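Long-range contact in peptidoglycan recognition protein-LC isoform LCx (Drosophila melanogaster, PDB 2F2L), which binds a monomeric anhydro-muropeptide in the pocket of its amidase-like extracellular domain, probably to sense bacterial peptidoglycan in innate immunity: residues B[133-142]-B[154-165]. Numbering follows the deposited sequence.
Sequences TNYRLYGHRQ and YKIIKKWPHWSH. With MLD (glcnac(beta1-4)-murnac(1,6-anhydro)-L-ala-gamma-D-glu-meso-a2pm-D-ala), chain G.
Gln142 OE1 is gripped from opposite faces of its amide plane: Trp163 NE1 donates across the contact at 3.0 Å, well off the lone-pair directions, and Gly139 N at 2.6 Å from within the same turn. The other end of this amide donates through NE2 to Ser164 O (2.9 Å), nearly in the amide plane and onto a lone pair of the carbonyl, and to a water. With three protein bonds and that water, both the position and the flip of the amide are fixed. Tyr154 meets the same residue at its ring edge, where Gln142 CD lies in the ring plane. One face of Tyr154 carries the Arg141 guanidinium, stacked 25° from parallel with NE 3.6 Å from CD2; bends at chi2 and chi3 fold the arginine over the ring, and its nitrogens go on to a salt bridge with Glu151 and the carbonyl of Glu147.

Along strand 135-139, the edge of the sheet within this chain, the C-terminal tail forms a single bridge at Leu137 and Trp163: Leu137 N donates to His162 O, and its O accepts from Ser164 N. Leu137 CD2 packs on Ile157 CD1 (4.0 Å), while CD1 reaches the edge of the Trp160 ring. At the far end His162 forms an offset stack on Tyr135, planes 1° apart and centroids 3.8 Å, and in its own plane ND1 donates to Tyr135 O (2.9 Å), which locks the ring's rotation.

His140, beside the turn, donates through NE2 to a carboxylate oxygen of the bound muropeptide. The bond to Tyr135 O implies that His162 carries a proton on ND1, whereas the stacked Arg141 probably keeps its positive charge, balanced by Glu151.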
ATOM      1  N   THR B 133      10.187 -30.335  13.516  1.00 20.55           N
ATOM      2  CA  THR B 133       9.687 -30.291  14.886  1.00 20.66           C
ATOM      3  C   THR B 133      10.291 -29.108  15.657  1.00 20.84           C
ATOM      4  O   THR B 133       9.616 -28.502  16.488  1.00 21.23           O
ATOM      5  CB  THR B 133      10.003 -31.635  15.614  1.00 21.01           C
ATOM      6  OG1 THR B 133       9.259 -32.702  14.999  1.00 20.93           O
ATOM      7  CG2 THR B 133       9.650 -31.565  17.087  1.00 21.32           C
ATOM      8  N   ASN B 134      11.546 -28.760  15.363  1.00 20.47           N
ATOM      9  CA  ASN B 134      12.209 -27.625  16.025  1.00 20.41           C
ATOM     10  C   ASN B 134      12.453 -26.406  15.107  1.00 20.07           C
ATOM     11  O   ASN B 134      13.511 -25.754  15.182  1.00 19.89           O
ATOM     12  CB  ASN B 134      13.520 -28.094  16.673  1.00 20.57           C
ATOM     13  CG  ASN B 134      14.468 -28.767  15.681  1.00 22.24           C
ATOM     14  OD1 ASN B 134      14.096 -29.072  14.539  1.00 24.63           O
ATOM     15  ND2 ASN B 134      15.701 -29.010  16.121  1.00 23.15           N
ATOM     16  N   TYR B 135      11.469 -26.082  14.269  1.00 19.47           N
ATOM     17  CA  TYR B 135      11.597 -24.966  13.331  1.00 19.41           C
ATOM     18  C   TYR B 135      11.821 -23.656  14.071  1.00 19.20           C
ATOM     19  O   TYR B 135      11.305 -23.457  15.176  1.00 19.16           O
ATOM     20  CB  TYR B 135      10.369 -24.853  12.423  1.00 19.65           C
ATOM     21  CG  TYR B 135       9.116 -24.398  13.135  1.00 20.57           C
ATOM     22  CD1 TYR B 135       8.849 -23.034  13.325  1.00 19.64           C
ATOM     23  CD2 TYR B 135       8.193 -25.320  13.625  1.00 19.31           C
ATOM     24  CE1 TYR B 135       7.695 -22.607  13.992  1.00 19.50           C
ATOM     25  CE2 TYR B 135       7.038 -24.900  14.291  1.00 20.66           C
ATOM     26  CZ  TYR B 135       6.796 -23.541  14.468  1.00 20.22           C
ATOM     27  OH  TYR B 135       5.666 -23.127  15.133  1.00 20.07           O
ATOM     28  N   ARG B 136      12.620 -22.784  13.467  1.00 18.84           N
ATOM     29  CA  ARG B 136      12.874 -21.449  14.000  1.00 18.88           C
ATOM     30  C   ARG B 136      11.901 -20.443  13.361  1.00 18.81           C
ATOM     31  O   ARG B 136      11.691 -20.463  12.145  1.00 17.93           O
ATOM     32  CB  ARG B 136      14.334 -21.051  13.755  1.00 18.60           C
ATOM     33  CG  ARG B 136      15.325 -21.936  14.514  1.00 18.60           C
ATOM     34  CD  ARG B 136      16.720 -21.338  14.553  1.00 19.57           C
ATOM     35  NE  ARG B 136      17.759 -22.335  14.832  1.00 20.43           N
ATOM     36  CZ  ARG B 136      19.016 -22.051  15.180  1.00 21.16           C
ATOM     37  NH1 ARG B 136      19.417 -20.792  15.307  1.00 21.67           N
ATOM     38  NH2 ARG B 136      19.885 -23.031  15.404  1.00 21.36           N
ATOM     39  N   LEU B 137      11.284 -19.605  14.200  1.00 18.65           N
ATOM     40  CA  LEU B 137      10.324 -18.610  13.731  1.00 18.73           C
ATOM     41  C   LEU B 137      10.915 -17.215  13.889  1.00 18.78           C
ATOM     42  O   LEU B 137      11.508 -16.909  14.932  1.00 18.43           O
ATOM     43  CB  LEU B 137       9.007 -18.728  14.491  1.00 18.61           C
ATOM     44  CG  LEU B 137       7.911 -17.771  13.999  1.00 18.82           C
ATOM     45  CD1 LEU B 137       6.566 -18.433  13.992  1.00 18.85           C
ATOM     46  CD2 LEU B 137       7.885 -16.501  14.849  1.00 19.38           C
ATOM     47  N   TYR B 138      10.750 -16.388  12.853  1.00 18.61           N
ATOM     48  CA  TYR B 138      11.254 -15.018  12.831  1.00 19.21           C
ATOM     49  C   TYR B 138      10.184 -14.020  12.393  1.00 19.50           C
ATOM     50  O   TYR B 138       9.283 -14.351  11.633  1.00 19.13           O
ATOM     51  CB  TYR B 138      12.433 -14.878  11.862  1.00 19.05           C
ATOM     52  CG  TYR B 138      13.557 -15.859  12.088  1.00 19.81           C
ATOM     53  CD1 TYR B 138      14.586 -15.580  12.989  1.00 19.14           C
ATOM     54  CD2 TYR B 138      13.598 -17.062  11.390  1.00 18.67           C
ATOM     55  CE1 TYR B 138      15.607 -16.475  13.188  1.00 18.69           C
ATOM     56  CE2 TYR B 138      14.614 -17.963  11.588  1.00 18.54           C
ATOM     57  CZ  TYR B 138      15.612 -17.677  12.489  1.00 19.36           C
ATOM     58  OH  TYR B 138      16.626 -18.595  12.672  1.00 19.55           O
ATOM     59  N   GLY B 139      10.308 -12.790  12.883  1.00 19.98           N
ATOM     60  CA  GLY B 139       9.594 -11.659  12.299  1.00 19.85           C
ATOM     61  C   GLY B 139      10.351 -11.245  11.042  1.00 19.78           C
ATOM     62  O   GLY B 139      11.564 -11.371  10.978  1.00 19.89           O
ATOM     63  N   HIS B 140       9.614 -10.795  10.031  1.00 19.58           N
ATOM     64  CA  HIS B 140      10.185 -10.270   8.770  1.00 19.26           C
ATOM     65  C   HIS B 140      11.317  -9.265   9.042  1.00 19.47           C
ATOM     66  O   HIS B 140      12.366  -9.311   8.395  1.00 19.05           O
ATOM     67  CB  HIS B 140       9.030  -9.631   7.984  1.00 19.03           C
ATOM     68  CG  HIS B 140       9.343  -9.223   6.578  1.00 18.64           C
ATOM     69  ND1 HIS B 140       8.409  -8.589   5.786  1.00 18.51           N
ATOM     70  CD2 HIS B 140      10.460  -9.339   5.823  1.00 17.65           C
ATOM     71  CE1 HIS B 140       8.938  -8.337   4.602  1.00 20.79           C
ATOM     72  NE2 HIS B 140      10.178  -8.793   4.594  1.00 16.92           N
ATOM     73  N   ARG B 141      11.108  -8.364  10.001  1.00 19.31           N
ATOM     74  CA  ARG B 141      12.115  -7.350  10.335  1.00 19.58           C
ATOM     75  C   ARG B 141      13.484  -7.855  10.783  1.00 19.86           C
ATOM     76  O   ARG B 141      14.450  -7.095  10.737  1.00 19.61           O
ATOM     77  CB  ARG B 141      11.595  -6.377  11.387  1.00 19.69           C
ATOM     78  CG  ARG B 141      11.023  -6.993  12.639  1.00 20.64           C
ATOM     79  CD  ARG B 141       9.830  -6.148  13.066  1.00 23.74           C
ATOM     80  NE  ARG B 141      10.125  -5.424  14.249  1.00 22.51           N
ATOM     81  CZ  ARG B 141       9.460  -4.361  14.694  1.00 23.40           C
ATOM     82  NH1 ARG B 141       8.435  -3.795  14.037  1.00 21.68           N
ATOM     83  NH2 ARG B 141       9.862  -3.844  15.835  1.00 21.04           N
ATOM     84  N   GLN B 142      13.569  -9.107  11.237  1.00 19.90           N
ATOM     85  CA  GLN B 142      14.856  -9.679  11.644  1.00 19.86           C
ATOM     86  C   GLN B 142      15.719 -10.049  10.429  1.00 20.04           C
ATOM     87  O   GLN B 142      16.927 -10.195  10.559  1.00 20.29           O
ATOM     88  CB  GLN B 142      14.635 -10.918  12.533  1.00 19.92           C
ATOM     89  CG  GLN B 142      13.805 -10.674  13.791  1.00 19.37           C
ATOM     90  CD  GLN B 142      13.483 -11.945  14.549  1.00 19.41           C
ATOM     91  OE1 GLN B 142      12.346 -12.425  14.523  1.00 19.05           O
ATOM     92  NE2 GLN B 142      14.490 -12.508  15.233  1.00 18.15           N
ATOM     93  N   TYR B 154       4.870  -8.291  16.221  1.00 18.22           N
ATOM     94  CA  TYR B 154       6.222  -8.743  16.560  1.00 18.57           C
ATOM     95  C   TYR B 154       6.388  -8.996  18.050  1.00 18.74           C
ATOM     96  O   TYR B 154       6.991  -9.993  18.446  1.00 19.18           O
ATOM     97  CB  TYR B 154       7.272  -7.743  16.103  1.00 18.47           C
ATOM     98  CG  TYR B 154       8.687  -8.234  16.258  1.00 17.65           C
ATOM     99  CD1 TYR B 154       9.147  -9.311  15.531  1.00 18.96           C
ATOM    100  CD2 TYR B 154       9.576  -7.603  17.118  1.00 19.65           C
ATOM    101  CE1 TYR B 154      10.461  -9.759  15.657  1.00 18.20           C
ATOM    102  CE2 TYR B 154      10.882  -8.033  17.245  1.00 17.69           C
ATOM    103  CZ  TYR B 154      11.317  -9.111  16.516  1.00 17.75           C
ATOM    104  OH  TYR B 154      12.611  -9.538  16.641  1.00 17.88           O
ATOM    105  N   LYS B 155       5.876  -8.098  18.883  1.00 19.53           N
ATOM    106  CA  LYS B 155       5.968  -8.298  20.327  1.00 20.16           C
ATOM    107  C   LYS B 155       5.281  -9.609  20.752  1.00 20.54           C
ATOM    108  O   LYS B 155       5.739 -10.278  21.676  1.00 20.46           O
ATOM    109  CB  LYS B 155       5.398  -7.106  21.104  1.00 20.13           C
ATOM    110  CG  LYS B 155       6.305  -5.905  21.122  1.00 20.69           C
ATOM    111  CD  LYS B 155       5.893  -4.887  22.190  1.00 20.94           C
ATOM    112  CE  LYS B 155       4.722  -4.031  21.770  1.00 21.83           C
ATOM    113  NZ  LYS B 155       4.455  -2.943  22.765  1.00 22.29           N
ATOM    114  N   ILE B 156       4.203  -9.979  20.061  1.00 20.41           N
ATOM    115  CA  ILE B 156       3.494 -11.224  20.370  1.00 20.77           C
ATOM    116  C   ILE B 156       4.323 -12.462  19.973  1.00 20.77           C
ATOM    117  O   ILE B 156       4.535 -13.357  20.788  1.00 20.09           O
ATOM    118  CB  ILE B 156       2.082 -11.238  19.726  1.00 20.80           C
ATOM    119  CG1 ILE B 156       1.183 -10.212  20.438  1.00 21.51           C
ATOM    120  CG2 ILE B 156       1.453 -12.620  19.810  1.00 20.83           C
ATOM    121  CD1 ILE B 156      -0.141  -9.970  19.754  1.00 20.74           C
ATOM    122  N   ILE B 157       4.806 -12.506  18.733  1.00 21.04           N
ATOM    123  CA  ILE B 157       5.516 -13.688  18.249  1.00 20.75           C
ATOM    124  C   ILE B 157       6.899 -13.870  18.918  1.00 20.43           C
ATOM    125  O   ILE B 157       7.391 -14.990  18.984  1.00 19.95           O
ATOM    126  CB  ILE B 157       5.674 -13.722  16.694  1.00 21.04           C
ATOM    127  CG1 ILE B 157       6.723 -12.715  16.228  1.00 21.00           C
ATOM    128  CG2 ILE B 157       4.322 -13.523  15.993  1.00 21.86           C
ATOM    129  CD1 ILE B 157       6.898 -12.670  14.731  1.00 20.98           C
ATOM    130  N   LYS B 158       7.512 -12.782  19.395  1.00 20.00           N
ATOM    131  CA  LYS B 158       8.743 -12.870  20.193  1.00 20.15           C
ATOM    132  C   LYS B 158       8.592 -13.748  21.437  1.00 19.73           C
ATOM    133  O   LYS B 158       9.583 -14.219  21.957  1.00 20.05           O
ATOM    134  CB  LYS B 158       9.227 -11.490  20.653  1.00 20.01           C
ATOM    135  CG  LYS B 158      10.234 -10.849  19.739  1.00 21.13           C
ATOM    136  CD  LYS B 158      10.848  -9.583  20.360  1.00 20.58           C
ATOM    137  CE  LYS B 158      11.811  -9.924  21.486  1.00 21.02           C
ATOM    138  NZ  LYS B 158      12.848  -8.871  21.683  1.00 21.54           N
ATOM    139  N   LYS B 159       7.366 -13.929  21.927  1.00 19.70           N
ATOM    140  CA  LYS B 159       7.099 -14.774  23.099  1.00 19.67           C
ATOM    141  C   LYS B 159       6.656 -16.194  22.752  1.00 19.67           C
ATOM    142  O   LYS B 159       6.352 -16.979  23.656  1.00 19.64           O
ATOM    143  CB  LYS B 159       6.035 -14.133  23.974  1.00 19.68           C
ATOM    144  CG  LYS B 159       6.449 -12.812  24.576  1.00 19.96           C
ATOM    145  CD  LYS B 159       5.226 -12.039  24.993  1.00 20.38           C
ATOM    146  CE  LYS B 159       5.564 -10.808  25.810  1.00 20.39           C
ATOM    147  NZ  LYS B 159       4.593  -9.729  25.499  1.00 21.82           N
ATOM    148  N   TRP B 160       6.613 -16.522  21.463  1.00 19.14           N
ATOM    149  CA  TRP B 160       6.282 -17.873  21.028  1.00 19.57           C
ATOM    150  C   TRP B 160       7.502 -18.794  21.149  1.00 19.63           C
ATOM    151  O   TRP B 160       8.639 -18.366  20.913  1.00 19.61           O
ATOM    152  CB  TRP B 160       5.756 -17.864  19.588  1.00 19.84           C
ATOM    153  CG  TRP B 160       4.359 -17.307  19.439  1.00 20.16           C
ATOM    154  CD1 TRP B 160       3.597 -16.712  20.413  1.00 20.27           C
ATOM    155  CD2 TRP B 160       3.571 -17.273  18.238  1.00 20.29           C
ATOM    156  NE1 TRP B 160       2.384 -16.344  19.895  1.00 20.53           N
ATOM    157  CE2 TRP B 160       2.344 -16.670  18.562  1.00 19.90           C
ATOM    158  CE3 TRP B 160       3.784 -17.712  16.921  1.00 20.63           C
ATOM    159  CZ2 TRP B 160       1.324 -16.479  17.616  1.00 20.68           C
ATOM    160  CZ3 TRP B 160       2.776 -17.520  15.982  1.00 20.29           C
ATOM    161  CH2 TRP B 160       1.562 -16.914  16.334  1.00 20.62           C
ATOM    162  N   PRO B 161       7.273 -20.070  21.514  1.00 19.96           N
ATOM    163  CA  PRO B 161       8.396 -20.945  21.842  1.00 20.14           C
ATOM    164  C   PRO B 161       9.389 -21.171  20.689  1.00 20.30           C
ATOM    165  O   PRO B 161      10.587 -21.341  20.945  1.00 21.12           O
ATOM    166  CB  PRO B 161       7.707 -22.262  22.243  1.00 20.35           C
ATOM    167  CG  PRO B 161       6.311 -21.848  22.625  1.00 20.28           C
ATOM    168  CD  PRO B 161       5.989 -20.786  21.641  1.00 19.94           C
ATOM    169  N   HIS B 162       8.917 -21.148  19.447  1.00 19.71           N
ATOM    170  CA  HIS B 162       9.812 -21.351  18.308  1.00 19.60           C
ATOM    171  C   HIS B 162      10.585 -20.099  17.867  1.00 19.38           C
ATOM    172  O   HIS B 162      11.446 -20.186  16.985  1.00 18.55           O
ATOM    173  CB  HIS B 162       9.034 -21.933  17.139  1.00 19.54           C
ATOM    174  CG  HIS B 162       8.575 -23.340  17.375  1.00 18.65           C
ATOM    175  ND1 HIS B 162       9.300 -24.437  16.956  1.00 19.47           N
ATOM    176  CD2 HIS B 162       7.474 -23.831  17.996  1.00 18.43           C
ATOM    177  CE1 HIS B 162       8.665 -25.542  17.308  1.00 19.00           C
ATOM    178  NE2 HIS B 162       7.549 -25.202  17.931  1.00 19.95           N
ATOM    179  N   TRP B 163      10.278 -18.942  18.463  1.00 19.40           N
ATOM    180  CA  TRP B 163      10.939 -17.704  18.074  1.00 19.59           C
ATOM    181  C   TRP B 163      12.447 -17.840  18.279  1.00 19.50           C
ATOM    182  O   TRP B 163      12.893 -18.451  19.251  1.00 19.08           O
ATOM    183  CB  TRP B 163      10.387 -16.482  18.827  1.00 20.14           C
ATOM    184  CG  TRP B 163      11.115 -15.197  18.438  1.00 19.87           C
ATOM    185  CD1 TRP B 163      10.965 -14.479  17.275  1.00 20.44           C
ATOM    186  CD2 TRP B 163      12.128 -14.516  19.193  1.00 19.74           C
ATOM    187  NE1 TRP B 163      11.813 -13.401  17.274  1.00 19.11           N
ATOM    188  CE2 TRP B 163      12.535 -13.399  18.436  1.00 19.36           C
ATOM    189  CE3 TRP B 163      12.733 -14.745  20.435  1.00 20.75           C
ATOM    190  CZ2 TRP B 163      13.513 -12.514  18.882  1.00 20.75           C
ATOM    191  CZ3 TRP B 163      13.703 -13.859  20.880  1.00 20.03           C
ATOM    192  CH2 TRP B 163      14.084 -12.760  20.103  1.00 20.06           C
ATOM    193  N   SER B 164      13.220 -17.302  17.337  1.00 19.60           N
ATOM    194  CA  SER B 164      14.673 -17.287  17.425  1.00 19.41           C
ATOM    195  C   SER B 164      15.221 -15.917  17.044  1.00 19.71           C
ATOM    196  O   SER B 164      14.634 -15.215  16.202  1.00 19.46           O
ATOM    197  CB  SER B 164      15.256 -18.368  16.510  1.00 19.58           C
ATOM    198  OG  SER B 164      16.669 -18.292  16.462  1.00 19.02           O
ATOM    199  N   HIS B 165      16.328 -15.521  17.687  1.00 19.27           N
ATOM    200  CA  HIS B 165      17.084 -14.340  17.260  1.00 19.51           C
ATOM    201  C   HIS B 165      18.398 -14.707  16.585  1.00 19.79           C
ATOM    202  O   HIS B 165      19.239 -13.841  16.365  1.00 20.23           O
ATOM    203  CB  HIS B 165      17.309 -13.322  18.400  1.00 19.45           C
ATOM    204  CG  HIS B 165      18.170 -13.809  19.529  1.00 18.40           C
ATOM    205  ND1 HIS B 165      19.521 -14.048  19.395  1.00 20.37           N
ATOM    206  CD2 HIS B 165      17.879 -14.030  20.832  1.00 19.06           C
ATOM    207  CE1 HIS B 165      20.017 -14.431  20.559  1.00 20.00           C
ATOM    208  NE2 HIS B 165      19.041 -14.428  21.448  1.00 20.10           N
TER
HETATM  209  CAA MLD G 201       4.242  -1.051   7.715  1.00 19.56           C
HETATM  210  CAB MLD G 201       5.322  -1.836   6.987  1.00 20.38           C
HETATM  211  OAC MLD G 201       5.502  -3.023   7.229  1.00 22.12           O
HETATM  212  N2  MLD G 201       6.014  -1.134   6.095  1.00 21.76           N
HETATM  213  C2  MLD G 201       7.119  -1.670   5.307  1.00 22.03           C
HETATM  214  C3  MLD G 201       8.303  -0.719   5.496  1.00 23.77           C
HETATM  215  O3  MLD G 201       8.705  -0.606   6.876  1.00 20.54           O
HETATM  216  C4  MLD G 201       9.463  -1.104   4.583  1.00 23.19           C
HETATM  217  O4  MLD G 201      10.428  -0.071   4.679  1.00 22.26           O
HETATM  218  C5  MLD G 201       8.966  -1.193   3.136  1.00 23.80           C
HETATM  219  C6  MLD G 201       9.993  -1.695   2.104  1.00 27.17           C
HETATM  220  O6  MLD G 201       9.434  -1.490   0.773  1.00 28.96           O
HETATM  221  O5  MLD G 201       7.923  -2.163   3.101  1.00 23.40           O
HETATM  222  C1  MLD G 201       6.751  -1.744   3.837  1.00 22.41           C
HETATM  223  O1  MLD G 201       5.753  -2.718   3.674  1.00 21.58           O
HETATM  224  CA4 MLD G 201       5.189  -2.695   2.341  1.00 21.93           C
HETATM  225  CA5 MLD G 201       4.242  -1.536   2.027  1.00 21.40           C
HETATM  226  OA5 MLD G 201       2.881  -1.953   1.670  1.00 20.91           O
HETATM  227  CA6 MLD G 201       4.767  -1.092   0.706  1.00 20.64           C
HETATM  228  OA6 MLD G 201       4.182  -1.991  -0.215  1.00 22.05           O
HETATM  229  CA1 MLD G 201       3.148  -2.736   0.494  1.00 21.97           C
HETATM  230  CA2 MLD G 201       3.735  -4.099   0.892  1.00 21.71           C
HETATM  231  NAD MLD G 201       2.648  -5.097   0.996  1.00 21.67           N
HETATM  232  CAE MLD G 201       2.648  -6.230   0.318  1.00 20.58           C
HETATM  233  CAF MLD G 201       1.432  -7.103   0.557  1.00 21.03           C
HETATM  234  OAG MLD G 201       3.551  -6.586  -0.440  1.00 20.55           O
HETATM  235  CA3 MLD G 201       4.452  -4.021   2.239  1.00 22.40           C
HETATM  236  OAH MLD G 201       5.433  -5.103   2.404  1.00 21.71           O
HETATM  237  CAI MLD G 201       4.967  -6.214   3.208  1.00 23.43           C
HETATM  238  CAJ MLD G 201       5.284  -6.042   4.676  1.00 21.15           C
HETATM  239  CAL MLD G 201       5.642  -7.511   2.714  1.00 24.94           C
HETATM  240  OAM MLD G 201       5.406  -8.539   3.339  1.00 25.21           O
HETATM  241  N   MLD G 201       6.426  -7.465   1.637  1.00 24.72           N
HETATM  242  CA  MLD G 201       7.089  -8.639   1.055  1.00 25.62           C
HETATM  243  CB  MLD G 201       6.097  -9.217   0.039  1.00 25.65           C
HETATM  244  C   MLD G 201       8.335  -8.132   0.306  1.00 26.20           C
HETATM  245  O   MLD G 201       8.233  -7.220  -0.518  1.00 25.67           O
HETATM  246  NAN MLD G 201       9.472  -8.731   0.651  1.00 25.98           N
HETATM  247  CAO MLD G 201      10.796  -8.429   0.086  1.00 28.43           C
HETATM  248  CAP MLD G 201      11.864  -8.248   1.214  1.00 33.79           C
HETATM  249  OBA MLD G 201      13.039  -8.385   0.863  1.00 37.40           O
HETATM  250  OAQ MLD G 201      11.510  -8.018   2.396  1.00 34.94           O
HETATM  251  CBB MLD G 201      11.278  -9.635  -0.712  1.00 30.09           C
HETATM  252  CBC MLD G 201      10.502  -9.913  -1.988  1.00 30.52           C
HETATM  253  CBD MLD G 201      11.160 -11.097  -2.719  1.00 32.99           C
HETATM  254  OBE MLD G 201      11.819 -11.943  -2.114  1.00 34.10           O
HETATM  255  NBF MLD G 201      10.968 -11.128  -4.021  1.00 33.45           N
HETATM  256  CBG MLD G 201      11.526 -12.191  -4.866  1.00 35.16           C
HETATM  257  CBH MLD G 201      13.062 -12.066  -4.917  1.00 36.00           C
HETATM  258  OBI MLD G 201      13.605 -10.973  -5.072  1.00 37.04           O
HETATM  259  NBJ MLD G 201      13.727 -13.206  -4.740  1.00 38.39           N
HETATM  260  CBK MLD G 201      15.203 -13.314  -4.775  1.00 40.77           C
HETATM  261  CBL MLD G 201      15.581 -14.353  -5.836  1.00 41.14           C
HETATM  262  CBM MLD G 201      15.831 -13.751  -3.434  1.00 44.62           C
HETATM  263  OBO MLD G 201      15.126 -14.417  -2.632  1.00 46.59           O
HETATM  264  OBN MLD G 201      17.029 -13.418  -3.254  1.00 47.82           O
HETATM  265  CBP MLD G 201      10.888 -12.091  -6.262  1.00 33.26           C
HETATM  266  CBQ MLD G 201      11.105 -13.371  -7.089  1.00 33.91           C
HETATM  267  CBR MLD G 201      10.334 -13.311  -8.410  1.00 34.32           C
HETATM  268  CBS MLD G 201      10.052 -14.693  -9.004  1.00 34.31           C
HETATM  269  CBT MLD G 201       8.964 -15.391  -8.177  1.00 33.95           C
HETATM  270  OBV MLD G 201       7.804 -14.966  -8.311  1.00 34.69           O
HETATM  271  OBU MLD G 201       9.312 -16.334  -7.438  1.00 32.21           O
HETATM  272  NBW MLD G 201      11.281 -15.496  -8.999  1.00 33.90           N
HETATM  273  O   HOH W   1      17.297 -11.204  15.581  1.00 40.38           O